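Local coordinates for protein pectate lyase (Paenibacillus sp. 0602, PDB 5GT5) that cleaves polygalacturonate, and probably partly methylated pectin, within the chain by elimination, probably with the help of calcium ions, at residues 344-347 and 348-351; 399-402 and 403-406; 438-441 and 442-445. The protein carries 1 engineered substitution. One frame throughout, in Å; residues are numbered along the deposited sequence.

Contact 1: residues 344-347 and 348-351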
loop_
_atom_site.group_PDB
_atom_site.type_symbol
_atom_site.label_atom_id
_atom_site.label_comp_id
_atom_site.label_asym_id
_atom_site.label_seq_id
_atom_site.Cartn_x
_atom_site.Cartn_y
_atom_site.Cartn_z
ATOM N N VAL A 344 -33.001 12.185 6.972
ATOM C CA VAL A 344 -32.127 12.763 5.953
ATOM C C VAL A 344 -32.957 12.909 4.685
ATOM O O VAL A 344 -33.448 11.913 4.143
ATOM C CB VAL A 344 -30.903 11.857 5.689
ATOM C CG1 VAL A 344 -30.085 12.408 4.523
ATOM C CG2 VAL A 344 -30.026 11.738 6.966
ATOM N N GLN A 345 -33.139 14.139 4.223
ATOM C CA GLN A 345 -34.052 14.387 3.102
ATOM C C GLN A 345 -33.516 13.871 1.760
ATOM O O GLN A 345 -34.287 13.400 0.906
ATOM C CB GLN A 345 -34.371 15.876 3.013
ATOM C CG GLN A 345 -35.461 16.170 1.928
ATOM C CD GLN A 345 -36.040 17.563 2.034
ATOM O OE1 GLN A 345 -35.834 18.266 3.021
ATOM N NE2 GLN A 345 -36.794 17.961 1.019
ATOM N N TYR A 346 -32.203 13.983 1.555
ATOM C CA TYR A 346 -31.584 13.613 0.282
ATOM C C TYR A 346 -30.495 12.603 0.573
ATOM O O TYR A 346 -29.308 12.916 0.524
ATOM C CB TYR A 346 -30.998 14.838 -0.437
ATOM C CG TYR A 346 -32.025 15.920 -0.709
ATOM C CD1 TYR A 346 -32.928 15.781 -1.747
ATOM C CD2 TYR A 346 -32.086 17.067 0.075
ATOM C CE1 TYR A 346 -33.887 16.770 -1.996
ATOM C CE2 TYR A 346 -33.028 18.061 -0.169
ATOM C CZ TYR A 346 -33.914 17.902 -1.207
ATOM O OH TYR A 346 -34.842 18.897 -1.446
ATOM N N PRO A 347 -30.876 11.365 0.888
ATOM C CA PRO A 347 -29.882 10.391 1.363
ATOM C C PRO A 347 -28.883 9.894 0.324
ATOM O O PRO A 347 -27.850 9.347 0.719
ATOM C CB PRO A 347 -30.749 9.217 1.841
ATOM C CG PRO A 347 -32.049 9.359 1.023
ATOM C CD PRO A 347 -32.261 10.846 0.917
ATOM N N VAL A 348 -29.205 10.039 -0.953
ATOM C CA VAL A 348 -28.434 9.407 -2.013
ATOM C C VAL A 348 -28.277 10.422 -3.136
ATOM O O VAL A 348 -29.235 10.707 -3.866
ATOM C CB VAL A 348 -29.158 8.125 -2.553
ATOM C CG1 VAL A 348 -28.263 7.411 -3.586
ATOM C CG2 VAL A 348 -29.495 7.149 -1.426
ATOM N N ARG A 349 -27.077 10.968 -3.301
ATOM C CA ARG A 349 -26.843 11.996 -4.322
ATOM C C ARG A 349 -25.731 11.575 -5.249
ATOM O O ARG A 349 -24.771 10.903 -4.840
ATOM C CB ARG A 349 -26.509 13.349 -3.678
ATOM C CG ARG A 349 -27.665 13.938 -2.903
ATOM C CD ARG A 349 -27.302 15.290 -2.322
ATOM N NE ARG A 349 -27.338 16.299 -3.353
ATOM C CZ ARG A 349 -28.447 16.940 -3.731
ATOM N NH1 ARG A 349 -29.605 16.701 -3.125
ATOM N NH2 ARG A 349 -28.394 17.833 -4.709
ATOM N N ASN A 350 -25.855 11.997 -6.500
ATOM C CA ASN A 350 -24.942 11.568 -7.551
ATOM C C ASN A 350 -24.269 12.686 -8.344
ATOM O O ASN A 350 -23.545 12.396 -9.274
ATOM C CB ASN A 350 -25.626 10.546 -8.493
ATOM C CG ASN A 350 -26.691 11.179 -9.391
ATOM O OD1 ASN A 350 -27.044 12.354 -9.241
ATOM N ND2 ASN A 350 -27.202 10.394 -10.326
ATOM N N ASN A 351 -24.507 13.947 -7.994
ATOM C CA ASN A 351 -23.893 15.040 -8.743
ATOM C C ASN A 351 -24.156 16.339 -8.021
ATOM O O ASN A 351 -25.307 16.736 -7.870
ATOM C CB ASN A 351 -24.481 15.103 -10.176
ATOM C CG ASN A 351 -23.758 16.110 -11.061
ATOM O OD1 ASN A 351 -23.447 17.218 -10.617
ATOM N ND2 ASN A 351 -23.472 15.729 -12.291
#

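Contact 2: residues 399-402 and 403-406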
loop_
_atom_site.group_PDB
_atom_site.type_symbol
_atom_site.label_atom_id
_atom_site.label_comp_id
_atom_site.label_asym_id
_atom_site.label_seq_id
_atom_site.Cartn_x
_atom_site.Cartn_y
_atom_site.Cartn_z
ATOM N N PHE A 399 -24.556 1.363 -11.630
ATOM C CA PHE A 399 -23.518 1.128 -10.649
ATOM C C PHE A 399 -22.515 0.067 -11.072
ATOM O O PHE A 399 -22.876 -0.992 -11.595
ATOM C CB PHE A 399 -24.101 0.770 -9.276
ATOM C CG PHE A 399 -23.034 0.583 -8.239
ATOM C CD1 PHE A 399 -22.514 1.686 -7.571
ATOM C CD2 PHE A 399 -22.517 -0.670 -7.982
ATOM C CE1 PHE A 399 -21.504 1.546 -6.678
ATOM C CE2 PHE A 399 -21.509 -0.833 -7.069
ATOM C CZ PHE A 399 -20.986 0.284 -6.403
ATOM N N SER A 400 -21.246 0.354 -10.824
ATOM C CA SER A 400 -20.180 -0.642 -10.880
ATOM C C SER A 400 -19.012 -0.056 -10.097
ATOM O O SER A 400 -18.885 1.174 -10.008
ATOM C CB SER A 400 -19.766 -0.947 -12.323
ATOM O OG SER A 400 -19.125 0.161 -12.920
ATOM N N TRP A 401 -18.185 -0.920 -9.518
ATOM C CA TRP A 401 -16.977 -0.476 -8.854
ATOM C C TRP A 401 -15.954 0.005 -9.871
ATOM O O TRP A 401 -16.038 -0.306 -11.057
ATOM C CB TRP A 401 -16.375 -1.617 -8.051
ATOM C CG TRP A 401 -17.230 -2.028 -6.866
ATOM C CD1 TRP A 401 -17.915 -3.215 -6.695
ATOM C CD2 TRP A 401 -17.491 -1.245 -5.685
ATOM N NE1 TRP A 401 -18.583 -3.205 -5.482
ATOM C CE2 TRP A 401 -18.327 -2.012 -4.847
ATOM C CE3 TRP A 401 -17.096 0.033 -5.257
ATOM C CZ2 TRP A 401 -18.762 -1.549 -3.601
ATOM C CZ3 TRP A 401 -17.537 0.486 -4.023
ATOM C CH2 TRP A 401 -18.364 -0.295 -3.220
ATOM N N ASN A 402 -14.978 0.755 -9.407
ATOM C CA ASN A 402 -13.895 1.214 -10.254
ATOM C C ASN A 402 -12.647 0.376 -10.103
ATOM O O ASN A 402 -12.030 0.384 -9.052
ATOM C CB ASN A 402 -13.580 2.679 -9.962
ATOM C CG ASN A 402 -14.699 3.588 -10.392
ATOM O OD1 ASN A 402 -15.307 3.387 -11.460
ATOM N ND2 ASN A 402 -14.999 4.602 -9.578
ATOM N N GLY A 403 -12.303 -0.408 -11.128
ATOM C CA GLY A 403 -11.006 -1.077 -11.128
ATOM C C GLY A 403 -11.104 -2.532 -10.731
ATOM O O GLY A 403 -10.129 -3.284 -10.778
ATOM N N PHE A 404 -12.282 -2.906 -10.259
ATOM C CA PHE A 404 -12.593 -4.274 -9.893
ATOM C C PHE A 404 -14.095 -4.511 -10.054
ATOM O O PHE A 404 -14.877 -3.560 -10.142
ATOM C CB PHE A 404 -12.103 -4.634 -8.476
ATOM C CG PHE A 404 -12.493 -3.642 -7.405
ATOM C CD1 PHE A 404 -13.764 -3.656 -6.852
ATOM C CD2 PHE A 404 -11.573 -2.719 -6.936
ATOM C CE1 PHE A 404 -14.111 -2.746 -5.851
ATOM C CE2 PHE A 404 -11.909 -1.810 -5.944
ATOM C CZ PHE A 404 -13.176 -1.816 -5.400
ATOM N N SER A 405 -14.477 -5.781 -10.139
ATOM C CA SER A 405 -15.858 -6.208 -10.296
ATOM C C SER A 405 -16.540 -6.365 -8.943
ATOM O O SER A 405 -17.672 -5.924 -8.755
ATOM C CB SER A 405 -15.907 -7.527 -11.097
ATOM O OG SER A 405 -15.474 -7.307 -12.432
ATOM N N ILE A 406 -15.849 -7.018 -8.015
ATOM C CA ILE A 406 -16.334 -7.184 -6.643
ATOM C C ILE A 406 -15.291 -6.692 -5.637
ATOM O O ILE A 406 -14.087 -6.662 -5.923
ATOM C CB ILE A 406 -16.725 -8.656 -6.329
ATOM C CG1 ILE A 406 -15.506 -9.564 -6.441
ATOM C CG2 ILE A 406 -17.821 -9.146 -7.267
ATOM C CD1 ILE A 406 -15.699 -10.926 -5.814
HETATM O O HOH W 1 -18.930 -3.750 -10.097
HETATM O O HOH W 2 -16.107 -2.606 -12.520
#

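Contact 3: residues 438-441 and 442-445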
loop_
_atom_site.group_PDB
_atom_site.type_symbol
_atom_site.label_atom_id
_atom_site.label_comp_id
_atom_site.label_asym_id
_atom_site.label_seq_id
_atom_site.Cartn_x
_atom_site.Cartn_y
_atom_site.Cartn_z
ATOM N N LYS A 438 -5.764 -3.524 27.683
ATOM C CA LYS A 438 -5.383 -2.529 26.675
ATOM C C LYS A 438 -4.591 -3.109 25.507
ATOM O O LYS A 438 -4.552 -2.499 24.430
ATOM C CB LYS A 438 -4.677 -1.325 27.304
ATOM C CG LYS A 438 -3.315 -1.638 27.892
ATOM C CD LYS A 438 -2.722 -0.401 28.503
ATOM C CE LYS A 438 -1.341 -0.678 29.089
ATOM N NZ LYS A 438 -0.795 0.560 29.738
ATOM N N ASP A 439 -3.995 -4.292 25.680
ATOM C CA ASP A 439 -3.285 -4.937 24.567
ATOM C C ASP A 439 -4.241 -5.223 23.393
ATOM O O ASP A 439 -3.808 -5.352 22.246
ATOM C CB ASP A 439 -2.601 -6.223 25.027
ATOM C CG ASP A 439 -3.591 -7.236 25.524
ATOM O OD1 ASP A 439 -4.296 -6.911 26.499
ATOM O OD2 ASP A 439 -3.670 -8.343 24.947
ATOM N N ASN A 440 -5.542 -5.310 23.673
ATOM C CA ASN A 440 -6.482 -5.577 22.614
ATOM C C ASN A 440 -6.591 -4.459 21.599
ATOM O O ASN A 440 -7.026 -4.702 20.469
ATOM C CB ASN A 440 -7.842 -5.875 23.207
ATOM C CG ASN A 440 -7.883 -7.229 23.849
ATOM O OD1 ASN A 440 -7.859 -8.244 23.149
ATOM N ND2 ASN A 440 -7.964 -7.259 25.190
ATOM N N TRP A 441 -6.217 -3.253 22.009
ATOM C CA TRP A 441 -6.228 -2.111 21.102
ATOM C C TRP A 441 -5.141 -2.192 20.033
ATOM O O TRP A 441 -5.239 -1.528 18.994
ATOM C CB TRP A 441 -6.147 -0.781 21.865
ATOM C CG TRP A 441 -7.391 -0.491 22.637
ATOM C CD1 TRP A 441 -7.505 -0.384 23.995
ATOM C CD2 TRP A 441 -8.722 -0.316 22.111
ATOM N NE1 TRP A 441 -8.804 -0.151 24.348
ATOM C CE2 TRP A 441 -9.576 -0.094 23.215
ATOM C CE3 TRP A 441 -9.274 -0.314 20.812
ATOM C CZ2 TRP A 441 -10.947 0.129 23.077
ATOM C CZ3 TRP A 441 -10.645 -0.098 20.670
ATOM C CH2 TRP A 441 -11.471 0.112 21.800
ATOM N N LEU A 442 -4.140 -3.041 20.243
ATOM C CA LEU A 442 -3.071 -3.226 19.268
ATOM C C LEU A 442 -3.373 -4.313 18.249
ATOM O O LEU A 442 -2.706 -4.399 17.229
ATOM C CB LEU A 442 -1.766 -3.586 19.998
ATOM C CG LEU A 442 -1.272 -2.607 21.062
ATOM C CD1 LEU A 442 0.134 -3.034 21.549
ATOM C CD2 LEU A 442 -1.257 -1.179 20.575
ATOM N N LYS A 443 -4.344 -5.163 18.547
ATOM C CA LYS A 443 -4.679 -6.291 17.663
ATOM C C LYS A 443 -5.574 -5.881 16.506
ATOM O O LYS A 443 -6.293 -4.869 16.581
ATOM C CB LYS A 443 -5.408 -7.355 18.481
ATOM C CG LYS A 443 -4.617 -7.871 19.703
ATOM C CD LYS A 443 -5.494 -8.868 20.476
ATOM C CE LYS A 443 -4.847 -9.334 21.751
ATOM N NZ LYS A 443 -5.850 -10.076 22.591
ATOM N N THR A 444 -5.576 -6.689 15.457
ATOM C CA THR A 444 -6.468 -6.438 14.325
ATOM C C THR A 444 -7.468 -7.563 14.108
ATOM O O THR A 444 -8.347 -7.449 13.251
ATOM C CB THR A 444 -5.703 -6.192 13.030
ATOM O OG1 THR A 444 -4.908 -7.343 12.717
ATOM C CG2 THR A 444 -4.815 -4.968 13.175
ATOM N N SER A 445 -7.345 -8.646 14.863
ATOM C CA SER A 445 -8.378 -9.669 14.863
ATOM C C SER A 445 -8.483 -10.340 16.209
ATOM O O SER A 445 -7.560 -10.260 17.026
ATOM C CB SER A 445 -8.175 -10.675 13.730
ATOM O OG SER A 445 -6.982 -11.405 13.904
HETATM O O HOH W 3 -5.269 -2.290 16.434
#

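Contact 1: residues 344-347 and 348-351
Tyr346 and Arg349, three residues apart, meet along a strand of the right-handed parallel beta-helix common to polysaccharide lyase family 1. Strand 346-349 is an outermost member of a short parallel sheet and pairs with strand 324-329. Gln345 lies just before the strand. Its CG lies over one face of the Tyr346 ring, 3.7 Å above the ring plane and offset toward the rim, while its OE1 is hydrogen-bonded to Arg298.

Tyr346 follows. Its side chain sets off toward 348-351, but the phenol then turns elsewhere. Arg349 therefore meets the root of the side chain and not the hydroxyl. Arg349 NH1 is 3.5 Å from Tyr346 CG and 3.6 Å from Tyr346 CB. The guanidinium stands almost perpendicular to the ring, with the planes 88° apart, and turns an edge to CB. Arg349 CZ is 5.3 Å from the centroid of the Tyr346 ring, so any cation-pi attraction is weak at most. A bend in the arginine chain at chi3 (77°) brings NH1 back over this root. Arg349 NE is hydrogen-bonded to Gln352, which helps fix the group. Both side chains also touch Asn324 on the neighbouring strand. The Arg349 side chain is about 9 Å from that of Arg276, the likely active-site residue.

Pro347 is buried and has no N-H to give to the sheet. Its backbone bonds with Ala326, and its ring packs on Leu389. Val348, next in the chain, turns its side chain to Ile364 and Val366 of strand 363-367. The two residues also touch each other. Val348 CG2, the methyl beside its own backbone N, lies 4.1 Å from Pro347 CB.

Contact 2: residues 399-402 and 403-406
Trp401 and Phe404 sit at the two ends of an open turn, close to type II in its backbone angles, on the outside of the parallel beta-helix. The tryptophan starts with a tight contact. Its CB is 3.2 Å from Phe404 O and 3.4 Å from Phe404 CE1. Next, Trp401 CG also lies 3.4 Å from Phe404 CE1. At CD1 the ring edge meets the backbone: Ser405 O is 3.4 Å from Trp401 CD1, near the indole plane. Farther out, Trp401 CD2 is 3.7 Å and Trp401 CE3 4.1 Å from Phe404 CE1. That atom lies over one indole face toward the rim, and Phe399 CZ over the centre of the other. The side chain also touches Ala333, Leu335 and His286 on the strands beneath.

The Trp401 five-membered ring and the Phe404 ring are tilted by 36°, an oblique pair. With chi1 at 49°, Phe404 turns its ring back to Trp401 CB and CG. Cutting Phe404 back to an alanine is likely to open a gap beside these atoms and bare that side of the indole. Gly403 has a positive phi, and a CB there would clash with Asn402 O. Asn402 ties the turn to the body through Lys363, Asn284, Gly283 and Ser331.

No direct hydrogen bond crosses the turn. Water 1 joins Trp401 N to Ser405 O, and water 2, at 2.7 Å from Trp401 O, also donates to Phe404 O. Across the turn itself, ring contacts and water-mediated bonds link the two segments, while Asn402 supplies a polar link to the body.

Contact 3: residues 438-441 and 442-445
Lys443 runs alongside Asn440 and Asp439, and all three side chains point the same way. The lysine chain is extended beyond CG, which carries its amino group up to both partners. Lys443 NZ donates to Asn440 OD1 at 2.8 Å. It approaches from above the amide carbonyl plane, 46° out of it, and not along a lone pair. The carboxylate is farther off: Asp439 OD2 lies 3.6 Å from Lys443 NZ, a long salt bridge. Its other oxygen, OD1, is hydrogen-bonded to Ser437 OG, while Asn440 ND2 is hydrogen-bonded to Ser437 O. The two acceptors are thus positioned by the residue just before the segment.

The backbone of 438-441 has helical angles, and N-H groups bond to carbonyls three residues back. Leu442 N donates to Asp439 O at 3.1 Å, and Lys443 N donates weakly to Asn440 O. Water 3 then bridges Trp441 O and Lys443 O.

The apolar side chains face the beta-helix. Leu442 packs on Thr103 and Phe105 of strand 102-106, and the Trp441 ring meets Trp436 and His166 edge-to-face. This turn near the C-terminus is thereby laid against the strands. The lysine charge is probably balanced by Asp439 mainly through electrostatics, while the neutral amide oxygen of Asn440 takes the short hydrogen bond.

How the contacts relate
The three contacts follow one another along the last quarter of the chain and do not touch. Contacts 1 and 2 are the closest pair, with centres 21 Å apart and nearest atoms about 9 Å apart. Both border strand 363-367: contact 1 through Ile364 and Val366, contact 2 through Lys363 and Arg365. Contact 3 lies across the centre of the chain from contact 1, their centres 36 Å apart, and 32 Å from contact 2 between centres. It packs on the earlier strands 102-106 and 160-165. Contact 1 alone comes near the likely active-site residue Arg276. Contacts 2 and 3 are structural packing away from the annotated sites.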